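Glycerol-3-phosphate dehydrogenase [NAD(+)] (Dunaliella salina, PDB 6IUY) probably reduces dihydroxyacetone phosphate with NADH and, by joining a phosphatase-like domain to the dehydrogenase, carries it directly on to glycerol. Local coordinates at residues F587-I590 with N591-H595; R607-C610 with S611-S614. One frame throughout, in Å; residues are numbered along the deposited sequence.

Overall arrangement
The two contacts set a regular helix interior beside a fraying helix end. Interaction 1 lies inside helix 585-594 and is largely buried among helices 454-477 and 564-577; its regular backbone bonds are lined by aliphatic branches. Interaction 2, at the surface, belongs to the short helix 606-609 and the chain leaving it, where one carbonyl serves two amides and Met612 lies against Ala609. The centres of interactions 1 and 2 are about 10 Å apart. Arg592, the partly exposed member of 591-595, joins them through the carbonyl of Ala609, with that of Met612 modelled implausibly close to the same nitrogen. No other chain touches interaction 1, whereas Arg607 of interaction 2 packs on Glu423 of the second subunit.

Interaction 1 (F587-I590 with N591-H595); sequences FTTI and NRIIH
The His595 imidazole has CG2 of Ile594, a residue that also meets Ile590 one turn back, over the centre of one face, 3.8 Å above the ring plane. At that ring's edge, in its plane, lies CG of Asn591. The two polar groups converge on helix 564-577, where Asp569 OD1 accepts from both His595 NE2 and Asn591 ND2, and Ser568 OG is a second partner of the amide. Asn591 can take part because its CG stands opposite the backbone N (chi1 -162°). The backbone carrying them forms the ordinary i to i+4 ladder of an alpha-helix, helix 585-594, in the C-terminal, largely helical part of the dehydrogenase. Arg592 N lies 2.9 Å from Thr588 O. Ile594 N points at Ile590 O with an almost straight N-H...O angle of 176°. The longer bond from Asn591 N to Phe587 O measures 3.3 Å. On another flank, Thr588 CG2 runs alongside Arg592 CG at 4.1 Å, both side chains heading the same way; Thr588 OG1 turns instead to the carbonyls of Glu581 and Phe584. Thr589 and Ile593 are likewise side by side, with Thr589 OG1 4.0 Å from Ile593 CD1. That hydroxyl is buried and has no polar partner in the model. Ile590 CG2 and Ile594 CD1 close at 3.8 Å, their side chains slanting across one another, and Ile590 and Ile593 carry the apolar surface on to helix 454-477 at Ile466 and Ile473 respectively.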
loop_
_atom_site.group_PDB
_atom_site.type_symbol
_atom_site.label_atom_id
_atom_site.label_comp_id
_atom_site.label_asym_id
_atom_site.label_seq_id
_atom_site.Cartn_x
_atom_site.Cartn_y
_atom_site.Cartn_z
ATOM N N PHE A 587 -8.248 3.656 16.899
ATOM C CA PHE A 587 -9.293 4.663 16.697
ATOM C C PHE A 587 -9.981 4.945 18.030
ATOM O O PHE A 587 -10.262 6.087 18.386
ATOM C CB PHE A 587 -10.336 4.202 15.671
ATOM C CG PHE A 587 -9.859 4.239 14.248
ATOM C CD1 PHE A 587 -8.605 4.714 13.928
ATOM C CD2 PHE A 587 -10.684 3.806 13.226
ATOM C CE1 PHE A 587 -8.185 4.754 12.602
ATOM C CE2 PHE A 587 -10.268 3.840 11.910
ATOM C CZ PHE A 587 -9.021 4.313 11.592
ATOM N N THR A 588 -10.237 3.888 18.782
ATOM C CA THR A 588 -10.981 4.023 20.015
ATOM C C THR A 588 -10.172 4.688 21.116
ATOM O O THR A 588 -10.704 5.538 21.845
ATOM C CB THR A 588 -11.479 2.664 20.513
ATOM O OG1 THR A 588 -12.510 2.198 19.642
ATOM C CG2 THR A 588 -12.051 2.786 21.935
ATOM N N THR A 589 -8.896 4.327 21.264
ATOM C CA THR A 589 -8.159 4.954 22.359
ATOM C C THR A 589 -7.816 6.402 22.014
ATOM O O THR A 589 -7.715 7.230 22.909
ATOM C CB THR A 589 -6.884 4.170 22.775
ATOM O OG1 THR A 589 -5.708 4.836 22.315
ATOM C CG2 THR A 589 -6.907 2.753 22.284
ATOM N N ILE A 590 -7.690 6.734 20.731
ATOM C CA ILE A 590 -7.538 8.146 20.349
ATOM C C ILE A 590 -8.751 9.000 20.763
ATOM O O ILE A 590 -8.588 10.134 21.227
ATOM C CB ILE A 590 -7.324 8.304 18.831
ATOM C CG1 ILE A 590 -5.955 7.764 18.415
ATOM C CG2 ILE A 590 -7.480 9.763 18.430
ATOM C CD1 ILE A 590 -5.717 7.760 16.901
ATOM N N ASN A 591 -9.958 8.459 20.590
ATOM C CA ASN A 591 -11.187 9.172 20.951
ATOM C C ASN A 591 -11.351 9.265 22.464
ATOM O O ASN A 591 -11.727 10.302 23.008
ATOM C CB ASN A 591 -12.416 8.494 20.328
ATOM C CG ASN A 591 -13.640 9.410 20.298
ATOM O OD1 ASN A 591 -14.519 9.321 21.168
ATOM N ND2 ASN A 591 -13.695 10.305 19.305
ATOM N N ARG A 592 -11.055 8.163 23.138
ATOM C CA ARG A 592 -11.060 8.130 24.582
ATOM C C ARG A 592 -10.037 9.102 25.186
ATOM O O ARG A 592 -10.252 9.631 26.283
ATOM C CB ARG A 592 -10.806 6.705 25.052
ATOM C CG ARG A 592 -11.950 5.763 24.720
ATOM C CD ARG A 592 -12.526 5.202 26.005
ATOM N NE ARG A 592 -11.773 4.038 26.453
ATOM C CZ ARG A 592 -11.792 3.534 27.685
ATOM N NH1 ARG A 592 -12.511 4.097 28.649
ATOM N NH2 ARG A 592 -11.058 2.459 27.948
ATOM N N ILE A 593 -8.939 9.346 24.471
ATOM C CA ILE A 593 -7.908 10.312 24.908
ATOM C C ILE A 593 -8.360 11.748 24.689
ATOM O O ILE A 593 -8.281 12.583 25.590
ATOM C CB ILE A 593 -6.566 10.086 24.166
ATOM C CG1 ILE A 593 -5.932 8.774 24.631
ATOM C CG2 ILE A 593 -5.599 11.265 24.386
ATOM C CD1 ILE A 593 -4.750 8.381 23.847
ATOM N N ILE A 594 -8.813 12.038 23.474
ATOM C CA ILE A 594 -9.463 13.313 23.201
ATOM C C ILE A 594 -10.490 13.666 24.273
ATOM O O ILE A 594 -10.538 14.796 24.744
ATOM C CB ILE A 594 -10.177 13.301 21.860
ATOM C CG1 ILE A 594 -9.156 13.334 20.719
ATOM C CG2 ILE A 594 -11.161 14.483 21.782
ATOM C CD1 ILE A 594 -9.670 12.683 19.462
ATOM N N HIS A 595 -11.315 12.700 24.658
ATOM C CA HIS A 595 -12.409 13.011 25.573
ATOM C C HIS A 595 -12.080 12.737 27.038
ATOM O O HIS A 595 -12.929 12.901 27.901
ATOM C CB HIS A 595 -13.664 12.265 25.134
ATOM C CG HIS A 595 -14.235 12.811 23.867
ATOM N ND1 HIS A 595 -14.761 14.085 23.783
ATOM C CD2 HIS A 595 -14.310 12.293 22.616
ATOM C CE1 HIS A 595 -15.153 14.318 22.545
ATOM N NE2 HIS A 595 -14.894 13.245 21.814
#

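Interaction 2 (R607-C610 with S611-S614)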
loop_
_atom_site.group_PDB
_atom_site.type_symbol
_atom_site.label_atom_id
_atom_site.label_comp_id
_atom_site.label_asym_id
_atom_site.label_seq_id
_atom_site.Cartn_x
_atom_site.Cartn_y
_atom_site.Cartn_z
ATOM N N ARG A 607 -4.024 -1.560 22.233
ATOM C CA ARG A 607 -4.587 -2.902 22.461
ATOM C C ARG A 607 -5.197 -3.017 23.854
ATOM O O ARG A 607 -6.140 -3.777 24.082
ATOM C CB ARG A 607 -3.506 -3.984 22.276
ATOM C CG ARG A 607 -3.385 -4.549 20.861
ATOM C CD ARG A 607 -1.922 -4.784 20.469
ATOM N NE ARG A 607 -1.759 -4.777 19.011
ATOM C CZ ARG A 607 -0.595 -4.927 18.370
ATOM N NH1 ARG A 607 0.538 -5.109 19.050
ATOM N NH2 ARG A 607 -0.561 -4.898 17.036
ATOM N N VAL A 608 -4.671 -2.234 24.785
ATOM C CA VAL A 608 -5.112 -2.281 26.174
ATOM C C VAL A 608 -5.999 -1.098 26.541
ATOM O O VAL A 608 -6.974 -1.243 27.281
ATOM C CB VAL A 608 -3.912 -2.302 27.130
ATOM C CG1 VAL A 608 -4.380 -2.131 28.562
ATOM C CG2 VAL A 608 -3.116 -3.587 26.956
ATOM N N ALA A 609 -5.643 0.078 26.028
ATOM C CA ALA A 609 -6.355 1.310 26.357
ATOM C C ALA A 609 -7.784 1.342 25.793
ATOM O O ALA A 609 -8.631 2.110 26.257
ATOM C CB ALA A 609 -5.569 2.504 25.857
ATOM N N CYS A 610 -8.060 0.516 24.794
ATOM C CA CYS A 610 -9.389 0.537 24.195
ATOM C C CYS A 610 -10.429 -0.026 25.159
ATOM O O CYS A 610 -11.591 0.388 25.130
ATOM C CB CYS A 610 -9.408 -0.243 22.887
ATOM S SG CYS A 610 -8.972 -1.973 23.085
ATOM N N SER A 611 -10.011 -0.956 26.021
ATOM C CA SER A 611 -10.947 -1.604 26.945
ATOM C C SER A 611 -10.717 -1.217 28.409
ATOM O O SER A 611 -11.578 -1.462 29.245
ATOM C CB SER A 611 -10.884 -3.135 26.798
ATOM O OG SER A 611 -9.552 -3.631 26.908
ATOM N N MET A 612 -9.576 -0.608 28.722
ATOM C CA MET A 612 -9.269 -0.264 30.110
ATOM C C MET A 612 -10.357 0.607 30.728
ATOM O O MET A 612 -11.053 1.326 30.020
ATOM C CB MET A 612 -7.917 0.440 30.207
ATOM C CG MET A 612 -7.743 1.633 29.277
ATOM S SD MET A 612 -6.369 2.682 29.797
ATOM C CE MET A 612 -7.124 3.611 31.134
ATOM N N PRO A 613 -10.527 0.529 32.057
ATOM C CA PRO A 613 -11.572 1.347 32.683
ATOM C C PRO A 613 -11.191 2.813 32.621
ATOM O O PRO A 613 -10.010 3.119 32.728
ATOM C CB PRO A 613 -11.607 0.840 34.135
ATOM C CG PRO A 613 -10.922 -0.510 34.093
ATOM C CD PRO A 613 -9.874 -0.368 33.026
ATOM N N SER A 614 -12.168 3.695 32.454
ATOM C CA SER A 614 -11.897 5.125 32.392
ATOM C C SER A 614 -11.150 5.621 33.632
ATOM O O SER A 614 -11.264 5.036 34.707
ATOM C CB SER A 614 -13.204 5.904 32.224
ATOM O OG SER A 614 -13.983 5.353 31.184
#
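Met612 turns its side chain back onto Ala609 by placing CG between its own backbone N and carbonyl carbon (chi1 52°), then running nearly straight to the sulfur before bending at the last torsion. Met612 CG thereby comes within 3.2 Å of Ala609 O, and Met612 SD lies 4.0 Å from the Ala609 methyl carbon CB, so the thioether lies along the alanine and the packing beside its backbone is tight. Cys610 adopts a similar first torsion, which lays its SG 3.3 Å from Ser611 N. At the backbone, the carbonyl oxygen of Val608 gathers two successive amides. Met612 N approaches Val608 O at 3.0 Å in the carbonyl plane, although its N-H is bent to 135° at the hydrogen; Ser611 N adds a weak bond to the same oxygen at 3.3 Å. One acceptor is thus shared between an i+4 and an i+3 donor, a pattern found where an alpha-helix loses its regularity at its C-terminal end. The loss is soon complete: Met612 has polyproline-II-like backbone angles, and Pro613 has no N-H with which to continue the ladder to Ala609 O. That oxygen instead accepts from NH2 of Arg592, on helix 585-594; the Met612 carbonyl also faces this nitrogen, but so close in the model that the detail is doubtful. Ala609 CB also rests on Thr589 of that helix and on Val598, which Met612 touches too, so the last turn packs on the preceding helix and the loop after it. The chemistry implies that a guanidinium takes over the carbonyl which the proline cannot serve; its positive charge would probably suit the electron-rich oxygen left without a backbone donor, while the Met612 thioether adds apolar contact with Ala609.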